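Local coordinates for ethyl tert-butyl ether degradation EthD protein (Ralstonia eutropha JMP134, PDB 3BF4) that is of unknown function but belongs to the EthD family, adopts a ferredoxin-like fold and may have an oxidoreductase role, at residues N24-Y29 and A112-I117; A33-A38 and A75-C80. The protein carries 3 engineered substitutions. All coordinates share one frame; numbering follows the deposited sequence.

Contact 1. Residues N24-Y29 and A112-I117; sequences NVMYPY and APVLQI. With EDO (1,2-ethanediol), chain C.
Asn24, Val25 and Met26 pair with Gln116, Leu115 and Val114 as antiparallel strands, joining strand 21-28 to strand 114-120, an outermost strand of this ferredoxin-like chain's four-stranded sheet. Asn24 and Gln116 form a hydrogen-bonded pair, with Asn24 N 2.8 Å from Gln116 O and Gln116 N 3.0 Å from Asn24 O. Met26 and Val114 form another, its shorter bond joining Val114 N to Met26 O at 2.8 Å. Between them the non-hydrogen-bonded pair Val25 and Leu115 shares one face of the sheet. Pro113 lies alongside Tyr27, and its CB sits over one ring face, 3.7 Å from the centroid, a CH-pi contact. Val25 CG1 meets the same CB at 3.5 Å. The Tyr27 hydroxyl hydrogen-bonds ethanediol O1 (OH to O1 2.8 Å), an atom at the ring edge and in its plane, and Tyr108 OH. On the other face the selenomethionine Met26 bends at its last torsion (chi3 -61°), bringing CE to 3.8 Å from Val114 CG1. Beside it the Asn24 and Gln116 side chains run alongside, Asn24 ND2 4.0 Å from Gln116 CG, amide planes 78° apart. Asn24 OD1 accepts from Lys22 NZ, while Asn24 ND2 bonds Glu62 OE1 and Gln116 NE2 bonds Phe76 O, both of the second subunit. Chemistry thus divides by face: Tyr27 and Tyr40 hydroxyls hold an ethanediol, probably from crystallisation liquor; amide nitrogens reach the second subunit.

Contact 2. Residues A33-A38 and A75-C80; sequences ARFDHA and AFVAMC
Phe35 throws its ring to the far side of its backbone N (chi1 -164°), and it comes together with the His37 ring in front of Val77 and Ala78. Val77 answers with chi1 of 65°, which sets CG1 between backbone N and carbonyl carbon and turns one methyl to each ring. CG1 approaches Phe35 CD2 at 4.0 Å, and CG2 lies 3.6 Å from His37 NE2. Ala78 takes the outer end of the phenyl ring: its CB is 3.3 Å from Phe35 CZ, a tight apolar contact, and comes no nearer than 4.1 Å to the imidazole, at CE1. Phe35 CD1 covers one face of the imidazole, 3.4 Å above its plane and over its centre. At the edge of that same ring, and in its plane, CE1 faces Val77 O at 3.4 Å. In the ferredoxin-like fold this is where the start of helix 37-52 packs against the sheet, near the beginning of strand 76-84. The chain turns a corner at Val77, whose backbone angles are helical, so the side chains of two consecutive residues, Val77 and Ala78, both point toward segment 33-38 instead of alternating. Asp36, between the two aromatic residues, is the N-cap of the helix: its OD1 accepts a weak bond from Ala38 N at 3.2 Å and a hydrogen bond from Tyr39 N. Phe35 also meets Tyr27, Tyr40 and Tyr108 edge-to-face, which places its ring in an aromatic cluster between strand 21-28, the helix and the chain leading to strand 114-120. His37 touches Lys63 of strand 58-66.

In the fold
Strand 21-28 comes first and supplies residues 24-29 of contact 1, whose partner strand arrives only near the C terminus, closing a long loop that holds both helices and the two other strands. Contact 2 lies wholly within that loop: it starts at the head of helix 37-52 and closes on strand 76-84 after strand 58-66. Strands 21-28 and 76-84 are neighbours in the sheet, so the contacts meet there. Tyr27 N lies 2.9 Å from Ala78 O and Tyr29 N 2.8 Å from Ala75 O, probable hydrogen bonds. The two contacts together tie strand 114-120, the inner strands 21-28 and 76-84 and the start of helix 37-52, and both border the second subunit.

Contact 1. Residues N24-Y29 and A112-I117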
ATOM      1  N   ASN A  24       4.754   0.987   5.029  1.00 54.99           N
ATOM      2  CA  ASN A  24       4.671   0.007   3.954  1.00 54.67           C
ATOM      3  C   ASN A  24       5.981  -0.757   3.802  1.00 54.84           C
ATOM      4  O   ASN A  24       7.038  -0.127   3.716  1.00 53.01           O
ATOM      5  CB  ASN A  24       4.417   0.741   2.626  1.00 55.32           C
ATOM      6  CG  ASN A  24       3.109   1.524   2.626  1.00 59.69           C
ATOM      7  OD1 ASN A  24       2.051   0.946   2.785  1.00 63.10           O
ATOM      8  ND2 ASN A  24       3.187   2.837   2.420  1.00 64.28           N
ATOM      9  N   VAL A  25       5.922  -2.094   3.812  1.00 53.97           N
ATOM     10  CA  VAL A  25       7.097  -2.937   3.529  1.00 52.75           C
ATOM     11  C   VAL A  25       6.692  -3.678   2.256  1.00 52.88           C
ATOM     12  O   VAL A  25       5.652  -4.343   2.229  1.00 51.57           O
ATOM     13  CB  VAL A  25       7.445  -3.892   4.655  1.00 52.88           C
ATOM     14  CG1 VAL A  25       8.752  -4.636   4.327  1.00 50.66           C
ATOM     15  CG2 VAL A  25       7.567  -3.134   5.974  1.00 55.37           C
HETATM   16  N   MSE A  26       7.491  -3.523   1.205  1.00 52.56           N
HETATM   17  CA  MSE A  26       7.159  -4.009  -0.132  1.00 53.52           C
HETATM   18  C   MSE A  26       8.329  -4.784  -0.722  1.00 54.18           C
HETATM   19  O   MSE A  26       9.391  -4.211  -0.954  1.00 54.31           O
HETATM   20  CB  MSE A  26       6.790  -2.798  -0.984  1.00 52.37           C
HETATM   21  CG  MSE A  26       5.693  -1.952  -0.338  1.00 57.51           C
HETATM   22 SE   MSE A  26       5.346  -0.266  -1.187  0.75 56.07          SE
HETATM   23  CE  MSE A  26       7.091   0.584  -0.966  1.00 58.18           C
ATOM     24  N   TYR A  27       8.125  -6.085  -0.949  1.00 53.66           N
ATOM     25  CA  TYR A  27       9.173  -6.992  -1.429  1.00 53.65           C
ATOM     26  C   TYR A  27       9.059  -7.121  -2.934  1.00 54.27           C
ATOM     27  O   TYR A  27       8.095  -7.729  -3.390  1.00 54.03           O
ATOM     28  CB  TYR A  27       9.033  -8.369  -0.767  1.00 53.22           C
ATOM     29  CG  TYR A  27       9.254  -8.342   0.723  1.00 53.27           C
ATOM     30  CD1 TYR A  27      10.506  -8.656   1.269  1.00 56.15           C
ATOM     31  CD2 TYR A  27       8.219  -7.986   1.600  1.00 53.70           C
ATOM     32  CE1 TYR A  27      10.721  -8.631   2.659  1.00 56.49           C
ATOM     33  CE2 TYR A  27       8.418  -7.953   2.978  1.00 51.01           C
ATOM     34  CZ  TYR A  27       9.672  -8.271   3.505  1.00 56.91           C
ATOM     35  OH  TYR A  27       9.871  -8.244   4.865  1.00 60.04           O
ATOM     36  N   PRO A  28      10.020  -6.547  -3.707  1.00 54.16           N
ATOM     37  CA  PRO A  28       9.957  -6.636  -5.163  1.00 55.48           C
ATOM     38  C   PRO A  28       9.965  -8.080  -5.676  1.00 56.10           C
ATOM     39  O   PRO A  28      10.689  -8.928  -5.124  1.00 56.33           O
ATOM     40  CB  PRO A  28      11.240  -5.928  -5.622  1.00 55.19           C
ATOM     41  CG  PRO A  28      11.646  -5.096  -4.511  1.00 54.42           C
ATOM     42  CD  PRO A  28      11.232  -5.809  -3.287  1.00 54.06           C
ATOM     43  N   TYR A  29       9.137  -8.340  -6.688  1.00 57.81           N
ATOM     44  CA  TYR A  29       9.057  -9.652  -7.323  1.00 60.07           C
ATOM     45  C   TYR A  29      10.337  -9.849  -8.124  1.00 61.48           C
ATOM     46  O   TYR A  29      10.696  -8.987  -8.924  1.00 61.67           O
ATOM     47  CB  TYR A  29       7.839  -9.744  -8.260  1.00 61.69           C
ATOM     48  CG  TYR A  29       7.679 -11.068  -9.009  1.00 59.82           C
ATOM     49  CD1 TYR A  29       6.888 -12.107  -8.493  1.00 65.86           C
ATOM     50  CD2 TYR A  29       8.307 -11.276 -10.243  1.00 61.98           C
ATOM     51  CE1 TYR A  29       6.738 -13.336  -9.188  1.00 65.07           C
ATOM     52  CE2 TYR A  29       8.165 -12.493 -10.946  1.00 64.61           C
ATOM     53  CZ  TYR A  29       7.382 -13.517 -10.412  1.00 66.33           C
ATOM     54  OH  TYR A  29       7.249 -14.707 -11.112  1.00 68.18           O
ATOM     55  N   ALA A 112      15.425  -8.013  -0.458  1.00 53.37           N
ATOM     56  CA  ALA A 112      15.554  -6.794   0.352  1.00 54.75           C
ATOM     57  C   ALA A 112      14.286  -5.959   0.069  1.00 55.69           C
ATOM     58  O   ALA A 112      14.039  -5.600  -1.094  1.00 55.61           O
ATOM     59  CB  ALA A 112      16.816  -6.002  -0.027  1.00 51.86           C
ATOM     60  N   PRO A 113      13.473  -5.678   1.106  1.00 56.72           N
ATOM     61  CA  PRO A 113      12.264  -4.895   0.873  1.00 57.71           C
ATOM     62  C   PRO A 113      12.509  -3.395   0.733  1.00 59.09           C
ATOM     63  O   PRO A 113      13.559  -2.874   1.144  1.00 59.34           O
ATOM     64  CB  PRO A 113      11.430  -5.158   2.131  1.00 57.95           C
ATOM     65  CG  PRO A 113      12.417  -5.432   3.169  1.00 60.09           C
ATOM     66  CD  PRO A 113      13.605  -6.053   2.526  1.00 57.17           C
ATOM     67  N   VAL A 114      11.538  -2.735   0.111  1.00 59.52           N
ATOM     68  CA  VAL A 114      11.478  -1.281  -0.000  1.00 57.90           C
ATOM     69  C   VAL A 114      10.542  -0.880   1.155  1.00 56.41           C
ATOM     70  O   VAL A 114       9.471  -1.473   1.322  1.00 55.03           O
ATOM     71  CB  VAL A 114      10.937  -0.831  -1.360  1.00 58.69           C
ATOM     72  CG1 VAL A 114      10.842   0.696  -1.441  1.00 58.69           C
ATOM     73  CG2 VAL A 114      11.820  -1.373  -2.489  1.00 57.83           C
ATOM     74  N   LEU A 115      10.985   0.073   1.974  1.00 54.89           N
ATOM     75  CA  LEU A 115      10.224   0.582   3.100  1.00 54.50           C
ATOM     76  C   LEU A 115       9.835   2.023   2.833  1.00 52.68           C
ATOM     77  O   LEU A 115      10.665   2.822   2.395  1.00 49.63           O
ATOM     78  CB  LEU A 115      11.028   0.475   4.401  1.00 56.02           C
ATOM     79  CG  LEU A 115      10.282   0.860   5.704  1.00 61.18           C
ATOM     80  CD1 LEU A 115      10.721  -0.012   6.888  1.00 68.50           C
ATOM     81  CD2 LEU A 115      10.395   2.363   6.075  1.00 69.24           C
ATOM     82  N   GLN A 116       8.580   2.342   3.130  1.00 52.35           N
ATOM     83  CA  GLN A 116       8.035   3.679   2.977  1.00 55.24           C
ATOM     84  C   GLN A 116       7.100   4.046   4.116  1.00 52.85           C
ATOM     85  O   GLN A 116       6.306   3.219   4.541  1.00 53.01           O
ATOM     86  CB  GLN A 116       7.237   3.762   1.657  1.00 57.84           C
ATOM     87  CG  GLN A 116       6.432   5.052   1.486  1.00 59.21           C
ATOM     88  CD  GLN A 116       6.052   5.398   0.077  1.00 55.00           C
ATOM     89  OE1 GLN A 116       6.693   4.979  -0.880  1.00 55.02           O
ATOM     90  NE2 GLN A 116       5.049   6.253  -0.051  1.00 52.88           N
ATOM     91  N   ILE A 117       7.173   5.305   4.538  1.00 50.13           N
ATOM     92  CA  ILE A 117       6.252   5.880   5.499  1.00 51.51           C
ATOM     93  C   ILE A 117       5.397   6.892   4.727  1.00 50.84           C
ATOM     94  O   ILE A 117       5.924   7.743   4.013  1.00 47.09           O
ATOM     95  CB  ILE A 117       6.964   6.550   6.691  1.00 54.02           C
ATOM     96  CG1 ILE A 117       7.929   5.521   7.319  1.00 60.37           C
ATOM     97  CG2 ILE A 117       5.914   7.082   7.696  1.00 49.52           C
ATOM     98  CD1 ILE A 117       8.116   5.619   8.782  1.00 69.50           C
TER
HETATM   99  C1  EDO C 109       7.472  -6.906   7.619  1.00 52.25           C
HETATM  100  O1  EDO C 109       7.671  -7.048   6.198  1.00 48.24           O
HETATM  101  C2  EDO C 109       8.728  -6.429   8.355  1.00 47.90           C
HETATM  102  O2  EDO C 109       9.919  -6.815   7.662  1.00 50.81           O

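Contact 2. Residues A33-A38 and A75-C80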
ATOM      1  N   ALA A  33      13.152 -16.147  -7.162  1.00 66.04           N
ATOM      2  CA  ALA A  33      13.610 -15.851  -5.789  1.00 64.74           C
ATOM      3  C   ALA A  33      12.659 -16.407  -4.736  1.00 62.83           C
ATOM      4  O   ALA A  33      11.459 -16.521  -4.970  1.00 63.52           O
ATOM      5  CB  ALA A  33      13.793 -14.348  -5.580  1.00 64.48           C
ATOM      6  N   ARG A  34      13.214 -16.723  -3.574  1.00 61.48           N
ATOM      7  CA  ARG A  34      12.465 -17.318  -2.469  1.00 60.60           C
ATOM      8  C   ARG A  34      11.611 -16.314  -1.672  1.00 58.64           C
ATOM      9  O   ARG A  34      12.094 -15.245  -1.298  1.00 57.71           O
ATOM     10  CB  ARG A  34      13.455 -18.006  -1.509  1.00 60.85           C
ATOM     11  CG  ARG A  34      12.841 -18.707  -0.284  1.00 61.25           C
ATOM     12  CD  ARG A  34      13.892 -19.462   0.477  1.00 61.65           C
ATOM     13  NE  ARG A  34      14.947 -18.572   0.978  1.00 63.14           N
ATOM     14  CZ  ARG A  34      15.016 -18.010   2.196  1.00 60.63           C
ATOM     15  NH1 ARG A  34      14.094 -18.222   3.145  1.00 60.73           N
ATOM     16  NH2 ARG A  34      16.054 -17.223   2.470  1.00 57.18           N
ATOM     17  N   PHE A  35      10.348 -16.677  -1.435  1.00 56.74           N
ATOM     18  CA  PHE A  35       9.468 -15.950  -0.518  1.00 55.98           C
ATOM     19  C   PHE A  35       8.425 -16.898   0.091  1.00 57.09           C
ATOM     20  O   PHE A  35       7.433 -17.245  -0.566  1.00 58.42           O
ATOM     21  CB  PHE A  35       8.768 -14.746  -1.134  1.00 56.18           C
ATOM     22  CG  PHE A  35       8.188 -13.814  -0.091  1.00 52.68           C
ATOM     23  CD1 PHE A  35       6.922 -14.049   0.478  1.00 49.64           C
ATOM     24  CD2 PHE A  35       8.931 -12.724   0.360  1.00 53.74           C
ATOM     25  CE1 PHE A  35       6.407 -13.200   1.470  1.00 52.44           C
ATOM     26  CE2 PHE A  35       8.422 -11.860   1.338  1.00 52.88           C
ATOM     27  CZ  PHE A  35       7.164 -12.096   1.896  1.00 52.57           C
ATOM     28  N   ASP A  36       8.653 -17.291   1.345  1.00 56.93           N
ATOM     29  CA  ASP A  36       7.759 -18.183   2.087  1.00 55.92           C
ATOM     30  C   ASP A  36       6.609 -17.333   2.632  1.00 55.33           C
ATOM     31  O   ASP A  36       6.733 -16.721   3.685  1.00 54.87           O
ATOM     32  CB  ASP A  36       8.542 -18.899   3.205  1.00 55.68           C
ATOM     33  CG  ASP A  36       7.714 -19.945   3.965  1.00 55.56           C
ATOM     34  OD1 ASP A  36       6.473 -20.007   3.830  1.00 54.44           O
ATOM     35  OD2 ASP A  36       8.325 -20.708   4.735  1.00 58.51           O
ATOM     36  N   HIS A  37       5.495 -17.310   1.900  1.00 55.88           N
ATOM     37  CA  HIS A  37       4.313 -16.523   2.298  1.00 55.69           C
ATOM     38  C   HIS A  37       3.661 -17.006   3.597  1.00 54.60           C
ATOM     39  O   HIS A  37       3.083 -16.186   4.313  1.00 53.68           O
ATOM     40  CB  HIS A  37       3.250 -16.490   1.190  1.00 55.59           C
ATOM     41  CG  HIS A  37       3.700 -15.820  -0.065  1.00 52.97           C
ATOM     42  ND1 HIS A  37       3.498 -14.477  -0.305  1.00 52.37           N
ATOM     43  CD2 HIS A  37       4.336 -16.308  -1.157  1.00 52.42           C
ATOM     44  CE1 HIS A  37       3.993 -14.167  -1.489  1.00 55.21           C
ATOM     45  NE2 HIS A  37       4.507 -15.258  -2.028  1.00 53.06           N
ATOM     46  N   ALA A  38       3.751 -18.312   3.890  1.00 54.48           N
ATOM     47  CA  ALA A  38       3.185 -18.904   5.120  1.00 54.59           C
ATOM     48  C   ALA A  38       3.933 -18.422   6.363  1.00 54.77           C
ATOM     49  O   ALA A  38       3.310 -17.972   7.317  1.00 56.13           O
ATOM     50  CB  ALA A  38       3.193 -20.454   5.059  1.00 52.79           C
ATOM     51  N   ALA A  75       4.529  -6.157  -9.344  1.00 53.62           N
ATOM     52  CA  ALA A  75       5.742  -5.414  -8.985  1.00 52.93           C
ATOM     53  C   ALA A  75       6.360  -6.010  -7.707  1.00 52.86           C
ATOM     54  O   ALA A  75       7.573  -6.237  -7.648  1.00 52.34           O
ATOM     55  CB  ALA A  75       5.430  -3.932  -8.768  1.00 51.38           C
ATOM     56  N   PHE A  76       5.493  -6.289  -6.724  1.00 52.68           N
ATOM     57  CA  PHE A  76       5.860  -6.796  -5.408  1.00 52.80           C
ATOM     58  C   PHE A  76       5.218  -8.152  -5.152  1.00 52.40           C
ATOM     59  O   PHE A  76       4.001  -8.292  -5.286  1.00 52.93           O
ATOM     60  CB  PHE A  76       5.416  -5.799  -4.330  1.00 53.19           C
ATOM     61  CG  PHE A  76       5.982  -4.426  -4.538  1.00 53.79           C
ATOM     62  CD1 PHE A  76       7.321  -4.166  -4.251  1.00 54.76           C
ATOM     63  CD2 PHE A  76       5.201  -3.406  -5.085  1.00 58.95           C
ATOM     64  CE1 PHE A  76       7.889  -2.887  -4.477  1.00 54.83           C
ATOM     65  CE2 PHE A  76       5.742  -2.130  -5.315  1.00 54.60           C
ATOM     66  CZ  PHE A  76       7.098  -1.868  -5.007  1.00 56.07           C
ATOM     67  N   VAL A  77       6.047  -9.142  -4.817  1.00 51.86           N
ATOM     68  CA  VAL A  77       5.584 -10.502  -4.488  1.00 53.16           C
ATOM     69  C   VAL A  77       4.720 -10.495  -3.214  1.00 52.22           C
ATOM     70  O   VAL A  77       3.702 -11.200  -3.128  1.00 51.18           O
ATOM     71  CB  VAL A  77       6.771 -11.519  -4.338  1.00 52.27           C
ATOM     72  CG1 VAL A  77       7.689 -11.186  -3.162  1.00 50.32           C
ATOM     73  CG2 VAL A  77       6.241 -12.939  -4.211  1.00 53.96           C
ATOM     74  N   ALA A  78       5.127  -9.682  -2.245  1.00 52.00           N
ATOM     75  CA  ALA A  78       4.405  -9.530  -0.990  1.00 52.81           C
ATOM     76  C   ALA A  78       4.540  -8.087  -0.498  1.00 52.58           C
ATOM     77  O   ALA A  78       5.522  -7.400  -0.810  1.00 50.18           O
ATOM     78  CB  ALA A  78       4.915 -10.510   0.024  1.00 51.72           C
HETATM   79  N   MSE A  79       3.510  -7.624   0.209  1.00 51.97           N
HETATM   80  CA  MSE A  79       3.489  -6.301   0.813  1.00 54.29           C
HETATM   81  C   MSE A  79       2.742  -6.383   2.125  1.00 53.05           C
HETATM   82  O   MSE A  79       1.893  -7.244   2.293  1.00 52.33           O
HETATM   83  CB  MSE A  79       2.767  -5.276  -0.072  1.00 52.62           C
HETATM   84  CG  MSE A  79       3.305  -5.124  -1.466  1.00 58.62           C
HETATM   85 SE   MSE A  79       2.206  -3.900  -2.519  0.75 62.96          SE
HETATM   86  CE  MSE A  79       2.432  -2.255  -1.520  1.00 72.67           C
ATOM     87  N   CYS A  80       3.113  -5.530   3.071  1.00 54.43           N
ATOM     88  CA  CYS A  80       2.360  -5.368   4.321  1.00 55.08           C
ATOM     89  C   CYS A  80       2.291  -3.891   4.637  1.00 53.84           C
ATOM     90  O   CYS A  80       3.001  -3.082   4.031  1.00 53.24           O
ATOM     91  CB  CYS A  80       2.985  -6.101   5.509  1.00 54.91           C
ATOM     92  SG  CYS A  80       4.440  -5.305   6.217  1.00 57.55           S
TER